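Local coordinates for DUF309 domain-containing protein (Thermus thermophilus, PDB 2CWY) that is of unknown function but belongs to the DUF309 family and folds as a small, all-helical single-chain protein, at residues S83-Q86 and E87-R91; R60-R63 and K64-R68. All blocks are in the same frame, centred on the assembly; numbering follows the deposited sequence.

Overall arrangement
From the N terminus the chain runs through helices 5-13, 17-30 and 33-53 before reaching either contact. Contact 2 comes first, within helix 59-69; contact 1 follows within helix 81-92, the next helix in the chain. Each closes only a single helical turn, so the two stand in series and neither nests in nor crosses the other. Their centres lie about 12 Å apart, and they meet directly: a salt bridge joins R89 NH2 to E66 OE2 at 2.7 Å, beside packing of L85 and R89 on L62. Both also rest on helix 33-53, where L45 touches L62, A65, L85 and A88, so three helices share one apolar seam.

Contact 1: S83-Q86 and E87-R91; sequences SLLQ and EARRR
L85 and R89, one turn apart on helix 81-92, meet methyl to face: CD2 of L85 sits over the centre of the R89 guanidinium, 3.6 Å from its CZ. The leucine's CG is trans to the backbone N (chi1 170°), whereas the arginine's CG stands beside its own N and its extended chain runs outward and back toward the preceding turn, which brings the flat group over the isobutyl branch. Leucine suits the spot because its other methyl, CD1, touches both R89 NE and L62 and E66 of helix 59-69. The charge of R89 is met on that helix too, by a salt bridge from NH2 to E66. A leucine in place of R89 would probably leave the E66 carboxylate without its cationic mate and strip the flat cover from L85.

On the exposed side Q86 and R90 repeat the spacing. Their side chains lie alongside each other, pointing the same way, and the amide and guanidinium planes are stacked only 13° apart, with Q86 CD 3.6 Å from R90 CZ. Q86 NE2 and R90 NH2, both donors, approach to 3.3 Å without a hydrogen bond: this is contact of flat surfaces. Both residues are long, polar and flat-ended, suited to an exposed face where they can stack while their polar atoms meet solvent.

A third pair is joined at its edges: in a salt bridge, R91 NE donates to E87 OE1 at 2.8 Å, nearly straight at 174°, in the guanidinium plane and onto the oxygen's anti lone pair; W12 NE1 hydrogen-bonds the same oxygen. Regular backbone bonds run beneath, and L84 and A88 pack on helix 33-53. Pairing at i, i+4 is typical of an alpha-helix, and apolar L84, L85 and A88 opposed to polar Q86 and R90 make this one amphipathic within an all-helical fold.

Contact 2: R60-R63 and K64-R68; sequences RNLR and KAEAR
With its CG beside the backbone N (chi1 -64°) and its chain extended beyond, E66 reaches back along helix 59-69 toward L62. The two side chains meet at an angle: the carboxylate carbon CD of E66 lies 3.9 Å from CG of L62, and its CG methylene lies 4.0 Å from the leucine's CD1. A branched apolar residue fits at L62, since its side chain also packs on L45, L85 and L92, while the glutamate, at the border of that apolar patch, carries its charge to R89 of helix 81-92.

K64 starts from the same first rotamer as E66 but bends at chi3 (67°). Its CG passes the R60 carbonyl oxygen at 3.3 Å and lies 3.6 Å from NH1 of R63, so here the lysine offers the arginine hydrocarbon. Farther out, N61 ND2 donates to a water at 3.0 Å, and K64 NZ makes a weak bond to the same water, a link between residues three apart (i, i+3). A65, with only a methyl, lets the helix lie close to L45 of helix 33-53, and the backbone is held by regular bonds such as E66 N to L62 O at 2.9 Å.

Chemically, the turn is divided: L62 and A65 supply the apolar side, and R60, R63 and K64 gather positive charge on the other. K64 NZ lies 5.6 Å from R60 NE, near but not in contact, and the repulsion of these like charges would probably be eased by the water and by solvent. The bridge to R89 gives the E66 carboxylate, which lies against L62, an opposite charge and would probably keep it ionised.

Contact 1: S83-Q86 and E87-R91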
ATOM      1  N   SER A  83       8.124   6.286  -2.445  1.00 10.72           N
ATOM      2  CA  SER A  83       8.922   5.272  -3.135  1.00 10.06           C
ATOM      3  C   SER A  83       8.089   4.038  -3.462  1.00  9.48           C
ATOM      4  O   SER A  83       8.184   3.475  -4.561  1.00  8.36           O
ATOM      5  CB  SER A  83      10.120   4.863  -2.270  1.00 12.34           C
ATOM      6  OG  SER A  83      10.806   3.764  -2.842  1.00 14.88           O
ATOM      7  N   LEU A  84       7.271   3.615  -2.499  1.00  7.50           N
ATOM      8  CA  LEU A  84       6.421   2.445  -2.685  1.00  8.45           C
ATOM      9  C   LEU A  84       5.404   2.698  -3.796  1.00  9.30           C
ATOM     10  O   LEU A  84       5.134   1.830  -4.613  1.00 10.16           O
ATOM     11  CB  LEU A  84       5.689   2.117  -1.381  1.00 10.27           C
ATOM     12  CG  LEU A  84       4.910   0.806  -1.336  1.00 13.25           C
ATOM     13  CD1 LEU A  84       5.827  -0.368  -1.695  1.00 14.89           C
ATOM     14  CD2 LEU A  84       4.341   0.626   0.079  1.00 15.27           C
ATOM     15  N   LEU A  85       4.828   3.893  -3.808  1.00  8.42           N
ATOM     16  CA  LEU A  85       3.853   4.257  -4.835  1.00  7.32           C
ATOM     17  C   LEU A  85       4.560   4.298  -6.190  1.00  6.82           C
ATOM     18  O   LEU A  85       3.999   3.871  -7.202  1.00  6.30           O
ATOM     19  CB  LEU A  85       3.241   5.620  -4.507  1.00  6.87           C
ATOM     20  CG  LEU A  85       2.361   6.297  -5.563  1.00  6.19           C
ATOM     21  CD1 LEU A  85       1.119   5.485  -5.836  1.00  6.73           C
ATOM     22  CD2 LEU A  85       1.974   7.678  -5.054  1.00  8.36           C
ATOM     23  N   GLN A  86       5.787   4.816  -6.209  1.00  7.04           N
ATOM     24  CA  GLN A  86       6.572   4.876  -7.448  1.00  7.73           C
ATOM     25  C   GLN A  86       6.789   3.465  -7.985  1.00  9.28           C
ATOM     26  O   GLN A  86       6.628   3.221  -9.183  1.00  7.30           O
ATOM     27  CB  GLN A  86       7.928   5.535  -7.190  1.00  9.66           C
ATOM     28  CG  GLN A  86       8.877   5.549  -8.396  1.00 11.03           C
ATOM     29  CD  GLN A  86      10.157   6.301  -8.094  1.00 12.56           C
ATOM     30  OE1 GLN A  86      10.996   5.838  -7.320  1.00 17.50           O
ATOM     31  NE2 GLN A  86      10.305   7.475  -8.684  1.00 13.54           N
ATOM     32  N   GLU A  87       7.141   2.534  -7.099  1.00  9.12           N
ATOM     33  CA  GLU A  87       7.371   1.156  -7.520  1.00 11.18           C
ATOM     34  C   GLU A  87       6.084   0.524  -8.052  1.00 10.07           C
ATOM     35  O   GLU A  87       6.083  -0.104  -9.116  1.00  8.64           O
ATOM     36  CB  GLU A  87       7.931   0.296  -6.378  1.00 11.00           C
ATOM     37  CG  GLU A  87       8.196  -1.165  -6.825  1.00 15.42           C
ATOM     38  CD  GLU A  87       8.569  -2.103  -5.685  1.00 19.21           C
ATOM     39  OE1 GLU A  87       8.358  -3.329  -5.834  1.00 19.84           O
ATOM     40  OE2 GLU A  87       9.080  -1.628  -4.643  1.00 23.24           O
ATOM     41  N   ALA A  88       4.989   0.688  -7.313  1.00 10.71           N
ATOM     42  CA  ALA A  88       3.704   0.134  -7.745  1.00 10.46           C
ATOM     43  C   ALA A  88       3.339   0.660  -9.127  1.00  9.01           C
ATOM     44  O   ALA A  88       2.922  -0.106 -10.006  1.00  9.42           O
ATOM     45  CB  ALA A  88       2.608   0.502  -6.753  1.00 10.43           C
ATOM     46  N   ARG A  89       3.474   1.968  -9.317  1.00  9.29           N
ATOM     47  CA  ARG A  89       3.158   2.571 -10.605  1.00  9.78           C
ATOM     48  C   ARG A  89       3.974   1.935 -11.721  1.00  9.37           C
ATOM     49  O   ARG A  89       3.438   1.587 -12.772  1.00 10.83           O
ATOM     50  CB  ARG A  89       3.415   4.077 -10.566  1.00 10.92           C
ATOM     51  CG  ARG A  89       2.306   4.876  -9.904  1.00 11.41           C
ATOM     52  CD  ARG A  89       2.754   6.314  -9.658  1.00 15.55           C
ATOM     53  NE  ARG A  89       1.653   7.150  -9.184  1.00 19.14           N
ATOM     54  CZ  ARG A  89       1.804   8.350  -8.632  1.00 19.89           C
ATOM     55  NH1 ARG A  89       3.017   8.861  -8.473  1.00 20.55           N
ATOM     56  NH2 ARG A  89       0.741   9.051  -8.259  1.00 21.56           N
ATOM     57  N   ARG A  90       5.269   1.768 -11.499  1.00 11.38           N
ATOM     58  CA  ARG A  90       6.104   1.167 -12.528  1.00 13.19           C
ATOM     59  C   ARG A  90       5.698  -0.268 -12.818  1.00 13.36           C
ATOM     60  O   ARG A  90       5.588  -0.656 -13.990  1.00 13.52           O
ATOM     61  CB  ARG A  90       7.575   1.261 -12.131  1.00 14.53           C
ATOM     62  CG  ARG A  90       8.081   2.668 -12.274  1.00 19.33           C
ATOM     63  CD  ARG A  90       9.487   2.840 -11.745  1.00 23.08           C
ATOM     64  NE  ARG A  90       9.944   4.214 -11.943  1.00 23.61           N
ATOM     65  CZ  ARG A  90      10.967   4.744 -11.286  1.00 26.21           C
ATOM     66  NH1 ARG A  90      11.624   4.011 -10.401  1.00 25.14           N
ATOM     67  NH2 ARG A  90      11.324   6.002 -11.501  1.00 26.55           N
ATOM     68  N   ARG A  91       5.437  -1.050 -11.771  1.00 12.59           N
ATOM     69  CA  ARG A  91       5.017  -2.435 -11.968  1.00 14.15           C
ATOM     70  C   ARG A  91       3.686  -2.541 -12.721  1.00 14.35           C
ATOM     71  O   ARG A  91       3.444  -3.519 -13.427  1.00 15.39           O
ATOM     72  CB  ARG A  91       4.903  -3.165 -10.629  1.00 14.58           C
ATOM     73  CG  ARG A  91       6.255  -3.515 -10.006  1.00 16.64           C
ATOM     74  CD  ARG A  91       6.101  -4.311  -8.716  1.00 17.71           C
ATOM     75  NE  ARG A  91       7.400  -4.654  -8.141  1.00 18.79           N
ATOM     76  CZ  ARG A  91       8.189  -5.617  -8.602  1.00 20.32           C
ATOM     77  NH1 ARG A  91       7.811  -6.346  -9.641  1.00 19.79           N
ATOM     78  NH2 ARG A  91       9.368  -5.843  -8.027  1.00 22.01           N
TER

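Contact 2: R60-R63 and K64-R68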
ATOM      1  N   ARG A  60      -7.768   0.640 -11.072  1.00 11.05           N
ATOM      2  CA  ARG A  60      -8.823   1.182 -10.215  1.00 13.96           C
ATOM      3  C   ARG A  60      -8.272   1.285  -8.784  1.00 13.69           C
ATOM      4  O   ARG A  60      -8.449   2.304  -8.104  1.00 12.19           O
ATOM      5  CB  ARG A  60     -10.068   0.285 -10.264  1.00 17.34           C
ATOM      6  CG  ARG A  60     -11.266   0.848  -9.504  1.00 24.54           C
ATOM      7  CD  ARG A  60     -12.533   0.019  -9.747  1.00 29.55           C
ATOM      8  NE  ARG A  60     -13.721   0.664  -9.185  1.00 32.88           N
ATOM      9  CZ  ARG A  60     -14.953   0.164  -9.257  1.00 34.86           C
ATOM     10  NH1 ARG A  60     -15.167  -0.996  -9.871  1.00 36.60           N
ATOM     11  NH2 ARG A  60     -15.974   0.822  -8.714  1.00 35.21           N
ATOM     12  N   ASN A  61      -7.595   0.229  -8.340  1.00 10.24           N
ATOM     13  CA  ASN A  61      -6.980   0.215  -7.020  1.00 11.14           C
ATOM     14  C   ASN A  61      -5.869   1.274  -6.929  1.00 10.28           C
ATOM     15  O   ASN A  61      -5.774   1.983  -5.929  1.00  9.35           O
ATOM     16  CB  ASN A  61      -6.431  -1.186  -6.711  1.00 11.88           C
ATOM     17  CG  ASN A  61      -7.517  -2.151  -6.237  1.00 15.74           C
ATOM     18  OD1 ASN A  61      -7.310  -3.370  -6.185  1.00 17.57           O
ATOM     19  ND2 ASN A  61      -8.669  -1.610  -5.880  1.00 15.82           N
ATOM     20  N   LEU A  62      -5.038   1.403  -7.967  1.00  9.64           N
ATOM     21  CA  LEU A  62      -3.977   2.416  -7.943  1.00 10.23           C
ATOM     22  C   LEU A  62      -4.592   3.812  -7.803  1.00 10.44           C
ATOM     23  O   LEU A  62      -4.106   4.633  -7.020  1.00  9.28           O
ATOM     24  CB  LEU A  62      -3.124   2.372  -9.218  1.00  8.27           C
ATOM     25  CG  LEU A  62      -2.104   3.506  -9.347  1.00  9.53           C
ATOM     26  CD1 LEU A  62      -1.133   3.463  -8.184  1.00  9.03           C
ATOM     27  CD2 LEU A  62      -1.366   3.391 -10.668  1.00 11.43           C
ATOM     28  N   ARG A  63      -5.666   4.071  -8.555  1.00  9.06           N
ATOM     29  CA  ARG A  63      -6.352   5.364  -8.503  1.00 10.84           C
ATOM     30  C   ARG A  63      -6.876   5.651  -7.091  1.00 11.38           C
ATOM     31  O   ARG A  63      -6.725   6.766  -6.570  1.00 12.23           O
ATOM     32  CB  ARG A  63      -7.529   5.405  -9.500  1.00 14.43           C
ATOM     33  CG  ARG A  63      -8.568   6.490  -9.180  1.00 18.49           C
ATOM     34  CD  ARG A  63      -9.602   6.690 -10.293  1.00 20.87           C
ATOM     35  NE  ARG A  63     -10.190   5.445 -10.787  1.00 19.38           N
ATOM     36  CZ  ARG A  63     -10.897   4.588 -10.051  1.00 21.97           C
ATOM     37  NH1 ARG A  63     -11.119   4.821  -8.762  1.00 19.05           N
ATOM     38  NH2 ARG A  63     -11.407   3.499 -10.619  1.00 21.28           N
ATOM     39  N   LYS A  64      -7.496   4.651  -6.469  1.00  8.16           N
ATOM     40  CA  LYS A  64      -8.016   4.836  -5.111  1.00  9.32           C
ATOM     41  C   LYS A  64      -6.867   5.070  -4.131  1.00  8.54           C
ATOM     42  O   LYS A  64      -6.975   5.887  -3.210  1.00  9.67           O
ATOM     43  CB  LYS A  64      -8.832   3.615  -4.701  1.00  9.38           C
ATOM     44  CG  LYS A  64     -10.098   3.465  -5.535  1.00 15.13           C
ATOM     45  CD  LYS A  64     -10.705   2.086  -5.383  1.00 20.42           C
ATOM     46  CE  LYS A  64     -11.225   1.851  -3.993  1.00 23.58           C
ATOM     47  NZ  LYS A  64     -11.869   0.498  -3.909  1.00 27.71           N
ATOM     48  N   ALA A  65      -5.767   4.346  -4.323  1.00  8.87           N
ATOM     49  CA  ALA A  65      -4.605   4.523  -3.459  1.00  8.70           C
ATOM     50  C   ALA A  65      -4.065   5.950  -3.581  1.00  9.76           C
ATOM     51  O   ALA A  65      -3.735   6.592  -2.583  1.00  8.56           O
ATOM     52  CB  ALA A  65      -3.514   3.528  -3.831  1.00 11.02           C
ATOM     53  N   GLU A  66      -3.961   6.445  -4.812  1.00 11.13           N
ATOM     54  CA  GLU A  66      -3.456   7.795  -5.032  1.00 11.75           C
ATOM     55  C   GLU A  66      -4.357   8.818  -4.351  1.00 12.09           C
ATOM     56  O   GLU A  66      -3.870   9.788  -3.766  1.00 11.31           O
ATOM     57  CB  GLU A  66      -3.340   8.073  -6.534  1.00 15.15           C
ATOM     58  CG  GLU A  66      -2.314   7.146  -7.216  1.00 16.79           C
ATOM     59  CD  GLU A  66      -2.237   7.307  -8.727  1.00 20.40           C
ATOM     60  OE1 GLU A  66      -3.299   7.382  -9.381  1.00 20.90           O
ATOM     61  OE2 GLU A  66      -1.103   7.330  -9.255  1.00 20.85           O
ATOM     62  N   ALA A  67      -5.665   8.589  -4.409  1.00 11.85           N
ATOM     63  CA  ALA A  67      -6.622   9.496  -3.786  1.00 14.47           C
ATOM     64  C   ALA A  67      -6.391   9.578  -2.276  1.00 14.93           C
ATOM     65  O   ALA A  67      -6.506  10.646  -1.671  1.00 16.72           O
ATOM     66  CB  ALA A  67      -8.042   9.025  -4.074  1.00 16.56           C
ATOM     67  N   ARG A  68      -6.058   8.448  -1.669  1.00 12.58           N
ATOM     68  CA  ARG A  68      -5.820   8.408  -0.234  1.00 12.36           C
ATOM     69  C   ARG A  68      -4.469   9.005   0.162  1.00 12.07           C
ATOM     70  O   ARG A  68      -4.350   9.654   1.210  1.00 13.32           O
ATOM     71  CB  ARG A  68      -5.856   6.960   0.266  1.00 13.99           C
ATOM     72  CG  ARG A  68      -7.092   6.152  -0.110  1.00 18.40           C
ATOM     73  CD  ARG A  68      -8.251   6.367   0.838  1.00 23.53           C
ATOM     74  NE  ARG A  68      -9.369   5.482   0.504  1.00 24.06           N
ATOM     75  CZ  ARG A  68     -10.145   5.629  -0.566  1.00 26.95           C
ATOM     76  NH1 ARG A  68      -9.928   6.631  -1.410  1.00 27.87           N
ATOM     77  NH2 ARG A  68     -11.130   4.773  -0.796  1.00 24.33           N
TER
HETATM   78  O   HOH W   1     -10.552  -2.461  -3.770  1.00 33.71           O